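Local coordinates for oxidoreductase, short chain dehydrogenase/reductase family protein (Collinsella aerofaciens, PDB 5FYD), which reduces the 7-oxo group of 7-oxolithocholate with NADPH to give ursodeoxycholate, acting as an NADP-dependent 7beta-hydroxysteroid dehydrogenase, at residues N115-T118 with F119-F123; A158-A161 with F162-K165; E168-A171 with C172-G176. One frame throughout, in Å; residues are numbered along the deposited sequence.

Interaction 1: N115-T118 with F119-F123; sequences NVVT and FLKCF
Backbone N-H groups of L120, K121 and C122 reach the carbonyls of V116, V117 and T118 four residues back, L120 N to V116 O at 2.9 Å and K121 N to V117 O likewise at 2.9 Å, with the K121 bond nearly straight (168°). At 115-117 the helix widens into a pi-type turn, and F119 N lies 5.2 Å from N115 O, too far to bond. N115 O is buried and has no hydrogen-bond partner in the model; what meets it instead is hydrocarbon, F119 CB at 3.5 Å and the ring obliquely. F119 CG stands anti to its own nitrogen (chi1 162°), which leads the ring off along the helix flank, with V116 O at its edge, 3.8 Å from CD2. This is the long helix 105-132 of the Rossmann-type SDR fold, and the position of N115 in it is consistent with the asparagine that accompanies Ser, Tyr and Lys in the extended active site of classical SDR enzymes. ND2 of N115 is hydrogen-bonded to L94 O. The F119 ring meets Y90 edge-to-face and touches I163 of helix 154-173; a serine in its place would probably open a gap between the two helices and the sheet, and deprive Y90 of its aromatic partner. T118 turns OG1 back beside its own nitrogen, where it is hydrogen-bonded with N113 O and with the carbonyl of F67, an NADP(+)-binding residue. Its methyl CG2, on the other branch, comes within 4.2 Å of C122 SG. On the outer flank V117 and K121 run side by side in the same direction, V117 CG1 4.1 Å from K121 CE.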
loop_
_atom_site.group_PDB
_atom_site.type_symbol
_atom_site.label_atom_id
_atom_site.label_comp_id
_atom_site.label_asym_id
_atom_site.label_seq_id
_atom_site.Cartn_x
_atom_site.Cartn_y
_atom_site.Cartn_z
ATOM N N ASN A 115 6.368 -17.462 -2.654
ATOM C CA ASN A 115 6.673 -17.219 -4.061
ATOM C C ASN A 115 7.313 -18.414 -4.761
ATOM O O ASN A 115 7.300 -18.489 -6.002
ATOM C CB ASN A 115 7.576 -15.982 -4.204
ATOM C CG ASN A 115 6.963 -14.735 -3.587
ATOM O OD1 ASN A 115 5.753 -14.499 -3.673
ATOM N ND2 ASN A 115 7.787 -13.928 -2.982
ATOM N N VAL A 116 7.892 -19.319 -3.984
ATOM C CA VAL A 116 8.638 -20.468 -4.523
ATOM C C VAL A 116 8.073 -21.820 -4.100
ATOM O O VAL A 116 7.721 -22.652 -4.959
ATOM C CB VAL A 116 10.138 -20.373 -4.169
ATOM C CG1 VAL A 116 10.911 -21.567 -4.727
ATOM C CG2 VAL A 116 10.711 -19.063 -4.721
ATOM N N VAL A 117 8.039 -22.098 -2.796
ATOM C CA VAL A 117 7.711 -23.440 -2.327
ATOM C C VAL A 117 6.232 -23.808 -2.469
ATOM O O VAL A 117 5.904 -24.845 -3.085
ATOM C CB VAL A 117 8.200 -23.683 -0.888
ATOM C CG1 VAL A 117 7.765 -25.052 -0.376
ATOM C CG2 VAL A 117 9.716 -23.487 -0.806
ATOM N N THR A 118 5.342 -23.013 -1.874
ATOM C CA THR A 118 3.910 -23.245 -2.041
ATOM C C THR A 118 3.522 -23.155 -3.501
ATOM O O THR A 118 2.762 -23.972 -3.982
ATOM C CB THR A 118 3.055 -22.285 -1.208
ATOM O OG1 THR A 118 3.445 -22.388 0.176
ATOM C CG2 THR A 118 1.564 -22.612 -1.363
ATOM N N PHE A 119 4.085 -22.174 -4.199
ATOM C CA PHE A 119 3.925 -22.058 -5.646
ATOM C C PHE A 119 4.230 -23.379 -6.358
ATOM O O PHE A 119 3.365 -23.913 -7.064
ATOM C CB PHE A 119 4.819 -20.964 -6.216
ATOM C CG PHE A 119 5.026 -21.090 -7.686
ATOM C CD1 PHE A 119 3.956 -20.906 -8.568
ATOM C CD2 PHE A 119 6.254 -21.452 -8.207
ATOM C CE1 PHE A 119 4.133 -21.035 -9.924
ATOM C CE2 PHE A 119 6.429 -21.580 -9.578
ATOM C CZ PHE A 119 5.364 -21.381 -10.441
ATOM N N LEU A 120 5.443 -23.895 -6.165
ATOM C CA LEU A 120 5.852 -25.083 -6.902
ATOM C C LEU A 120 5.094 -26.343 -6.463
ATOM O O LEU A 120 4.807 -27.177 -7.299
ATOM C CB LEU A 120 7.359 -25.317 -6.830
ATOM C CG LEU A 120 7.866 -26.279 -7.923
ATOM C CD1 LEU A 120 7.678 -25.754 -9.349
ATOM C CD2 LEU A 120 9.338 -26.593 -7.699
ATOM N N LYS A 121 4.804 -26.488 -5.170
ATOM C CA LYS A 121 4.009 -27.623 -4.701
ATOM C C LYS A 121 2.675 -27.655 -5.430
ATOM O O LYS A 121 2.260 -28.703 -5.934
ATOM C CB LYS A 121 3.774 -27.549 -3.182
ATOM C CG LYS A 121 4.993 -27.926 -2.353
ATOM C CD LYS A 121 4.652 -27.903 -0.870
ATOM C CE LYS A 121 5.731 -28.587 -0.050
ATOM N NZ LYS A 121 5.257 -28.698 1.363
ATOM N N CYS A 122 2.023 -26.493 -5.498
ATOM C CA CYS A 122 0.731 -26.406 -6.156
ATOM C C CYS A 122 0.880 -26.671 -7.636
ATOM O O CYS A 122 0.119 -27.450 -8.202
ATOM C CB CYS A 122 0.072 -25.055 -5.898
ATOM S SG CYS A 122 -0.497 -24.865 -4.203
ATOM N N PHE A 123 1.850 -26.024 -8.276
ATOM C CA PHE A 123 2.033 -26.171 -9.730
ATOM C C PHE A 123 2.298 -27.640 -10.076
ATOM O O PHE A 123 1.704 -28.177 -11.001
ATOM C CB PHE A 123 3.207 -25.327 -10.182
ATOM C CG PHE A 123 3.283 -25.002 -11.663
ATOM C CD1 PHE A 123 2.257 -25.229 -12.576
ATOM C CD2 PHE A 123 4.440 -24.365 -12.118
ATOM C CE1 PHE A 123 2.412 -24.888 -13.908
ATOM C CE2 PHE A 123 4.591 -23.991 -13.429
ATOM C CZ PHE A 123 3.571 -24.252 -14.332
#

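Interaction 2: A158-A161 with F162-K165; sequences AGKA and FILK
K160 and I163 lie alongside each other, pointing the same way, on the turn of helix 154-173 that carries the YxxxK motif of the short-chain dehydrogenases. The lysine chain bends at chi2 (-51°) and again at chi3, bringing its end beside the isoleucine methyl: K160 CD is 4.0 Å from I163 CD1, and NZ is 3.9 Å from that same carbon. I163 lies along one flank of the ammonium end, which is hydrogen-bonded to V141 O on strand 136-143. By similarity with related enzymes, K160 probably lowers the pKa of Y156, the inferred proton acceptor, and its side chain also touches S143, the inferred stabiliser of the transition state. L164 and F162 both place CG anti to their own nitrogens, yet diverge round the helix: L164 reaches V183 and T185 of strand 179-186, F162 reaches V116 and F119 of helix 105-132. The carbonyl of K160 is gripped twice, by L164 N at 2.8 Å and by S142 OG. G159 O accepts the N-H of I163 at 3.0 Å, and against this oxygen also press F162 CB at 3.3 Å and I163 CG1 at 3.5 Å.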
loop_
_atom_site.group_PDB
_atom_site.type_symbol
_atom_site.label_atom_id
_atom_site.label_comp_id
_atom_site.label_asym_id
_atom_site.label_seq_id
_atom_site.Cartn_x
_atom_site.Cartn_y
_atom_site.Cartn_z
ATOM N N ALA A 158 13.025 -11.770 -7.310
ATOM C CA ALA A 158 13.656 -13.093 -7.373
ATOM C C ALA A 158 12.580 -14.179 -7.430
ATOM O O ALA A 158 12.651 -15.099 -8.248
ATOM C CB ALA A 158 14.588 -13.319 -6.191
ATOM N N GLY A 159 11.613 -14.096 -6.519
ATOM C CA GLY A 159 10.505 -15.028 -6.475
ATOM C C GLY A 159 9.641 -14.957 -7.719
ATOM O O GLY A 159 9.253 -15.996 -8.279
ATOM N N LYS A 160 9.337 -13.739 -8.177
ATOM C CA LYS A 160 8.543 -13.597 -9.387
ATOM C C LYS A 160 9.298 -14.114 -10.614
ATOM O O LYS A 160 8.691 -14.676 -11.523
ATOM C CB LYS A 160 8.046 -12.161 -9.580
ATOM C CG LYS A 160 6.963 -11.760 -8.602
ATOM C CD LYS A 160 5.835 -12.793 -8.595
ATOM C CE LYS A 160 4.458 -12.232 -8.397
ATOM N NZ LYS A 160 3.519 -13.371 -8.259
ATOM N N ALA A 161 10.626 -13.980 -10.628
ATOM C CA ALA A 161 11.420 -14.564 -11.723
ATOM C C ALA A 161 11.388 -16.091 -11.695
ATOM O O ALA A 161 11.391 -16.757 -12.746
ATOM C CB ALA A 161 12.843 -14.062 -11.680
ATOM N N PHE A 162 11.400 -16.664 -10.496
ATOM C CA PHE A 162 11.257 -18.123 -10.364
ATOM C C PHE A 162 9.931 -18.573 -10.987
ATOM O O PHE A 162 9.875 -19.503 -11.816
ATOM C CB PHE A 162 11.324 -18.528 -8.894
ATOM C CG PHE A 162 11.347 -20.005 -8.680
ATOM C CD1 PHE A 162 10.178 -20.736 -8.642
ATOM C CD2 PHE A 162 12.566 -20.665 -8.549
ATOM C CE1 PHE A 162 10.206 -22.103 -8.448
ATOM C CE2 PHE A 162 12.606 -22.014 -8.361
ATOM C CZ PHE A 162 11.428 -22.740 -8.294
ATOM N N ILE A 163 8.852 -17.885 -10.617
ATOM C CA ILE A 163 7.524 -18.207 -11.154
ATOM C C ILE A 163 7.517 -18.033 -12.676
ATOM O O ILE A 163 7.001 -18.885 -13.401
ATOM C CB ILE A 163 6.425 -17.332 -10.513
ATOM C CG1 ILE A 163 6.277 -17.699 -9.028
ATOM C CG2 ILE A 163 5.109 -17.455 -11.274
ATOM C CD1 ILE A 163 5.414 -16.764 -8.215
ATOM N N LEU A 164 8.109 -16.933 -13.151
ATOM C CA LEU A 164 8.154 -16.653 -14.589
ATOM C C LEU A 164 8.864 -17.791 -15.338
ATOM O O LEU A 164 8.301 -18.418 -16.249
ATOM C CB LEU A 164 8.877 -15.339 -14.843
ATOM C CG LEU A 164 9.116 -14.931 -16.292
ATOM C CD1 LEU A 164 7.855 -14.773 -17.129
ATOM C CD2 LEU A 164 9.924 -13.651 -16.273
ATOM N N LYS A 165 10.096 -18.043 -14.959
ATOM C CA LYS A 165 10.901 -19.016 -15.694
ATOM C C LYS A 165 10.394 -20.456 -15.554
ATOM O O LYS A 165 10.461 -21.233 -16.524
ATOM C CB LYS A 165 12.380 -18.901 -15.336
ATOM C CG LYS A 165 13.018 -17.558 -15.688
ATOM C CD LYS A 165 13.053 -17.264 -17.174
ATOM C CE LYS A 165 12.974 -15.770 -17.457
ATOM N NZ LYS A 165 12.737 -15.533 -18.878
#

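Interaction 3: E168-A171 with C172-G176; sequences EAVA and CECEG
The last turns of helix 154-173, where the chain prepares to enter strand 179-186 of the Rossmann-type sheet, join V170 to E173 and C174. V170 splits its two methyls between them. With CG1 anti to the backbone nitrogen (chi1 173°), that methyl lies 4.1 Å from C174 SG in an apolar touch, while CG2 comes 3.9 Å from E173 OE1. The glutamate crosses the valine at a slant: its CG turns back beside its own nitrogen and rests 3.3 Å from A169 O, and the extended chain then carries the carboxylate along the outside of the turn. In the layered fold V170 and C174 face inward, both meeting M127 of helix 105-132, and C174 also reaches V179 and V181 of the strand that follows. The backbone pattern changes here. E173 N bonds to A169 O at 3.0 Å, but C174 N is shared: it bonds to V170 O at 3.0 Å with a bent N-H angle of 133°, and weakly to A171 O at 3.3 Å. E175 N then bonds to C172 O, three residues back. One turn before C172, the carboxylate of E168 is held at both oxygens, OE1 by a salt bridge to K165 and OE2 by a hydrogen bond with S230 OG.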
loop_
_atom_site.group_PDB
_atom_site.type_symbol
_atom_site.label_atom_id
_atom_site.label_comp_id
_atom_site.label_asym_id
_atom_site.label_seq_id
_atom_site.Cartn_x
_atom_site.Cartn_y
_atom_site.Cartn_z
ATOM N N GLU A 168 7.271 -20.517 -17.831
ATOM C CA GLU A 168 7.687 -20.481 -19.240
ATOM C C GLU A 168 8.115 -21.863 -19.698
ATOM O O GLU A 168 7.715 -22.312 -20.762
ATOM C CB GLU A 168 8.812 -19.473 -19.478
ATOM C CG GLU A 168 8.371 -18.012 -19.379
ATOM C CD GLU A 168 9.483 -17.017 -19.644
ATOM O OE1 GLU A 168 10.656 -17.289 -19.320
ATOM O OE2 GLU A 168 9.198 -15.922 -20.176
ATOM N N ALA A 169 8.906 -22.534 -18.867
ATOM C CA ALA A 169 9.391 -23.887 -19.180
ATOM C C ALA A 169 8.239 -24.852 -19.362
ATOM O O ALA A 169 8.165 -25.546 -20.384
ATOM C CB ALA A 169 10.316 -24.371 -18.092
ATOM N N VAL A 170 7.321 -24.846 -18.405
ATOM C CA VAL A 170 6.169 -25.755 -18.414
ATOM C C VAL A 170 5.209 -25.426 -19.560
ATOM O O VAL A 170 4.647 -26.341 -20.181
ATOM C CB VAL A 170 5.447 -25.775 -17.041
ATOM C CG1 VAL A 170 4.158 -26.585 -17.086
ATOM C CG2 VAL A 170 6.367 -26.330 -15.976
ATOM N N ALA A 171 5.045 -24.141 -19.867
ATOM C CA ALA A 171 4.222 -23.706 -21.004
ATOM C C ALA A 171 4.710 -24.344 -22.304
ATOM O O ALA A 171 3.908 -24.889 -23.069
ATOM C CB ALA A 171 4.174 -22.188 -21.112
ATOM N N CYS A 172 6.025 -24.346 -22.491
ATOM C CA CYS A 172 6.641 -24.996 -23.647
ATOM C C CYS A 172 6.451 -26.518 -23.629
ATOM O O CYS A 172 6.091 -27.139 -24.653
ATOM C CB CYS A 172 8.110 -24.654 -23.678
ATOM S SG CYS A 172 8.898 -25.166 -25.208
ATOM N N GLU A 173 6.696 -27.128 -22.477
ATOM C CA GLU A 173 6.468 -28.570 -22.305
ATOM C C GLU A 173 5.050 -28.998 -22.678
ATOM O O GLU A 173 4.851 -30.132 -23.135
ATOM C CB GLU A 173 6.723 -28.992 -20.859
ATOM C CG GLU A 173 8.157 -28.862 -20.399
ATOM C CD GLU A 173 8.341 -28.938 -18.890
ATOM O OE1 GLU A 173 7.423 -29.368 -18.131
ATOM O OE2 GLU A 173 9.450 -28.561 -18.442
ATOM N N CYS A 174 4.062 -28.120 -22.464
ATOM C CA CYS A 174 2.667 -28.471 -22.680
ATOM C C CYS A 174 2.170 -28.206 -24.097
ATOM O O CYS A 174 1.034 -28.555 -24.401
ATOM C CB CYS A 174 1.760 -27.748 -21.691
ATOM S SG CYS A 174 1.943 -28.347 -20.013
ATOM N N GLU A 175 2.985 -27.582 -24.942
ATOM C CA GLU A 175 2.585 -27.338 -26.331
ATOM C C GLU A 175 2.330 -28.659 -27.029
ATOM O O GLU A 175 3.143 -29.566 -26.954
ATOM C CB GLU A 175 3.651 -26.552 -27.101
ATOM C CG GLU A 175 3.746 -25.119 -26.650
ATOM C CD GLU A 175 4.249 -24.188 -27.744
ATOM O OE1 GLU A 175 5.461 -24.215 -28.016
ATOM O OE2 GLU A 175 3.432 -23.430 -28.309
ATOM N N GLY A 176 1.179 -28.769 -27.674
ATOM C CA GLY A 176 0.799 -30.007 -28.330
ATOM C C GLY A 176 0.271 -31.070 -27.396
ATOM O O GLY A 176 0.135 -32.226 -27.802
#

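Two neighbouring helices hold all three contacts: interaction 1 sits on helix 105-132, interactions 2 and 3 on successive parts of helix 154-173. Interactions 1 and 2 pack directly together, N115 CB against G159 CA at 3.8 Å, close to NADP(+)-binding F67 and the inferred catalytic residues, and each mixes buried with more open positions. The centre of interaction 3 is about 18 Å from the chain centre, and half of its touching residues are exposed; its tie to interaction 1 is F123 CZ on V170 CB at 3.6 Å. Chemistry follows place: an aromatic ring and a carbonyl unbonded mid-helix in 1, a lysine beside an aliphatic chain in 2, acidic groups and shared bonding near the helix end in 3.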